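Local coordinates for 1-pyrroline-5-carboxylate dehydrogenase (Thermus thermophilus, PDB 1UZB), which probably catalyses the NAD(P)-dependent oxidation of glutamate semialdehyde, the open form of 1-pyrroline-5-carboxylate, to glutamate in proline breakdown, at residues Arg252-Asn257 with Gln279-Arg284. Numbering follows the deposited sequence.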
loop_
_atom_site.group_PDB
_atom_site.type_symbol
_atom_site.label_atom_id
_atom_site.label_comp_id
_atom_site.label_asym_id
_atom_site.label_seq_id
_atom_site.Cartn_x
_atom_site.Cartn_y
_atom_site.Cartn_z
ATOM N N ARG A 252 -43.841 -2.612 -0.690
ATOM C CA ARG A 252 -42.792 -3.401 -1.329
ATOM C C ARG A 252 -41.701 -2.610 -2.054
ATOM O O ARG A 252 -40.910 -3.181 -2.807
ATOM C CB ARG A 252 -43.415 -4.422 -2.284
ATOM C CG ARG A 252 -44.313 -5.438 -1.592
ATOM C CD ARG A 252 -43.541 -6.255 -0.566
ATOM N NE ARG A 252 -42.459 -7.020 -1.178
ATOM C CZ ARG A 252 -41.643 -7.829 -0.509
ATOM N NH1 ARG A 252 -41.783 -7.983 0.800
ATOM N NH2 ARG A 252 -40.683 -8.484 -1.151
ATOM N N ILE A 253 -41.668 -1.299 -1.850
ATOM C CA ILE A 253 -40.616 -0.477 -2.441
ATOM C C ILE A 253 -39.545 -0.378 -1.354
ATOM O O ILE A 253 -39.824 0.035 -0.225
ATOM C CB ILE A 253 -41.149 0.918 -2.854
ATOM C CG1 ILE A 253 -41.688 0.846 -4.285
ATOM C CG2 ILE A 253 -40.054 1.974 -2.749
ATOM C CD1 ILE A 253 -40.609 0.645 -5.351
ATOM N N ARG A 254 -38.321 -0.779 -1.689
ATOM C CA ARG A 254 -37.226 -0.791 -0.720
ATOM C C ARG A 254 -36.524 0.541 -0.493
ATOM O O ARG A 254 -36.102 0.847 0.623
ATOM C CB ARG A 254 -36.190 -1.846 -1.126
ATOM C CG ARG A 254 -35.091 -2.078 -0.094
ATOM C CD ARG A 254 -35.657 -2.719 1.159
ATOM N NE ARG A 254 -34.715 -2.816 2.273
ATOM C CZ ARG A 254 -34.412 -1.812 3.089
ATOM N NH1 ARG A 254 -33.559 -2.005 4.085
ATOM N NH2 ARG A 254 -34.955 -0.612 2.912
ATOM N N PHE A 255 -36.376 1.323 -1.554
ATOM C CA PHE A 255 -35.721 2.616 -1.442
ATOM C C PHE A 255 -36.268 3.582 -2.464
ATOM O O PHE A 255 -36.879 3.179 -3.454
ATOM C CB PHE A 255 -34.200 2.484 -1.626
ATOM C CG PHE A 255 -33.781 1.940 -2.970
ATOM C CD1 PHE A 255 -33.598 0.576 -3.156
ATOM C CD2 PHE A 255 -33.572 2.795 -4.055
ATOM C CE1 PHE A 255 -33.212 0.065 -4.395
ATOM C CE2 PHE A 255 -33.185 2.292 -5.298
ATOM C CZ PHE A 255 -33.004 0.924 -5.468
ATOM N N ILE A 256 -36.029 4.863 -2.218
ATOM C CA ILE A 256 -36.488 5.919 -3.103
ATOM C C ILE A 256 -35.318 6.858 -3.349
ATOM O O ILE A 256 -34.684 7.320 -2.405
ATOM C CB ILE A 256 -37.630 6.725 -2.452
ATOM C CG1 ILE A 256 -38.792 5.794 -2.106
ATOM C CG2 ILE A 256 -38.100 7.828 -3.385
ATOM C CD1 ILE A 256 -39.623 6.279 -0.932
ATOM N N ASN A 257 -35.018 7.110 -4.619
ATOM C CA ASN A 257 -33.939 8.017 -4.984
ATOM C C ASN A 257 -34.646 9.162 -5.708
ATOM O O ASN A 257 -35.232 8.967 -6.774
ATOM C CB ASN A 257 -32.938 7.302 -5.896
ATOM C CG ASN A 257 -31.582 7.986 -5.930
ATOM O OD1 ASN A 257 -31.312 8.908 -5.157
ATOM N ND2 ASN A 257 -30.717 7.529 -6.828
ATOM N N GLN A 279 -45.483 -3.793 5.284
ATOM C CA GLN A 279 -44.083 -3.472 5.022
ATOM C C GLN A 279 -43.168 -4.172 6.028
ATOM O O GLN A 279 -43.450 -4.188 7.226
ATOM C CB GLN A 279 -43.905 -1.958 5.093
ATOM C CG GLN A 279 -42.580 -1.430 4.584
ATOM C CD GLN A 279 -42.570 0.082 4.577
ATOM O OE1 GLN A 279 -43.471 0.711 4.014
ATOM N NE2 GLN A 279 -41.564 0.678 5.207
ATOM N N THR A 280 -42.061 -4.729 5.540
ATOM C CA THR A 280 -41.135 -5.459 6.401
ATOM C C THR A 280 -39.721 -4.887 6.489
ATOM O O THR A 280 -38.756 -5.623 6.702
ATOM C CB THR A 280 -41.035 -6.931 5.966
ATOM O OG1 THR A 280 -40.648 -6.994 4.589
ATOM C CG2 THR A 280 -42.377 -7.630 6.146
ATOM N N TRP A 281 -39.600 -3.576 6.330
ATOM C CA TRP A 281 -38.301 -2.922 6.426
ATOM C C TRP A 281 -38.457 -1.431 6.626
ATOM O O TRP A 281 -39.558 -0.885 6.495
ATOM C CB TRP A 281 -37.464 -3.167 5.162
ATOM C CG TRP A 281 -38.152 -2.802 3.870
ATOM C CD1 TRP A 281 -38.590 -1.564 3.479
ATOM C CD2 TRP A 281 -38.471 -3.695 2.799
ATOM N NE1 TRP A 281 -39.162 -1.637 2.227
ATOM C CE2 TRP A 281 -39.101 -2.934 1.789
ATOM C CE3 TRP A 281 -38.284 -5.067 2.594
ATOM C CZ2 TRP A 281 -39.547 -3.503 0.589
ATOM C CZ3 TRP A 281 -38.728 -5.631 1.400
ATOM C CH2 TRP A 281 -39.351 -4.849 0.414
ATOM N N PHE A 282 -37.351 -0.782 6.963
ATOM C CA PHE A 282 -37.327 0.659 7.129
ATOM C C PHE A 282 -36.819 1.179 5.787
ATOM O O PHE A 282 -35.685 0.905 5.389
ATOM C CB PHE A 282 -36.369 1.068 8.254
ATOM C CG PHE A 282 -36.870 0.734 9.632
ATOM C CD1 PHE A 282 -36.694 -0.537 10.174
ATOM C CD2 PHE A 282 -37.539 1.694 10.383
ATOM C CE1 PHE A 282 -37.181 -0.844 11.444
ATOM C CE2 PHE A 282 -38.029 1.400 11.650
ATOM C CZ PHE A 282 -37.851 0.128 12.185
ATOM N N LYS A 283 -37.668 1.906 5.074
ATOM C CA LYS A 283 -37.300 2.445 3.772
ATOM C C LYS A 283 -36.179 3.466 3.815
ATOM O O LYS A 283 -36.072 4.258 4.753
ATOM C CB LYS A 283 -38.504 3.119 3.116
ATOM C CG LYS A 283 -39.588 2.184 2.664
ATOM C CD LYS A 283 -40.782 2.975 2.164
ATOM C CE LYS A 283 -41.810 2.058 1.543
ATOM N NZ LYS A 283 -43.069 2.787 1.235
ATOM N N ARG A 284 -35.346 3.445 2.782
ATOM C CA ARG A 284 -34.283 4.423 2.661
ATOM C C ARG A 284 -34.758 5.393 1.592
ATOM O O ARG A 284 -35.270 4.980 0.552
ATOM C CB ARG A 284 -32.973 3.774 2.223
ATOM C CG ARG A 284 -32.359 2.872 3.269
ATOM C CD ARG A 284 -30.937 2.508 2.892
ATOM N NE ARG A 284 -30.376 1.539 3.827
ATOM C CZ ARG A 284 -29.150 1.039 3.737
ATOM N NH1 ARG A 284 -28.343 1.417 2.754
ATOM N NH2 ARG A 284 -28.734 0.149 4.627
HETATM O O HOH W 1 -33.337 -0.079 6.279
#
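One face of the Trp-281 indole carries the side chain of Arg-254: CD sits 3.5 Å from the centroid of the five-membered ring as a CH-pi contact, and the guanidinium beyond it stacks with its plane only 14° from the ring's, an off-centre cation-pi pair. The chain lies over the ring because its CG is anti to the backbone N (chi1 -172°) and CD then bends at chi2. At the indole edge, NE1 donates to Ile-253 O (3.0 Å); the oxygen lies near the ring plane, whereas NE1 stands well above the plane of the carbonyl, while CZ2 abuts Arg-252 C. Farther along, CH2 lies over the face of the Arg-252 guanidinium, 3.9 Å from CZ, with the two planes steeply inclined; the cation-pi partner of this guanidinium is Trp-84 of helix 73-90. Arg-254 NH2 bonds Phe-282 O at 3.0 Å, tilted from the guanidinium plane, and a water bound in that plane links NH1 to the same oxygen, so one carbonyl helps fix the rotation of the group. An alanine in place of Trp-281 would probably deprive Arg-254 of its stacking surface and leave Ile-253 O without its indole donor. Lys-283 runs extended past this carbonyl, CE 3.3 Å from Ile-253 O, to bond Val-248 O and His-250 O. The backbones then join: Ile-256 N donates to Arg-284 O (2.9 Å), and Arg-284 N reaches Arg-254 O weakly. Phe-255 and Arg-284 thus form the parallel bridge that begins the pairing of strands 255-259 and 284-288, connected through helix 262-272 as a beta-alpha-beta unit of the Rossmann-like dinucleotide-binding domain of aldehyde dehydrogenases.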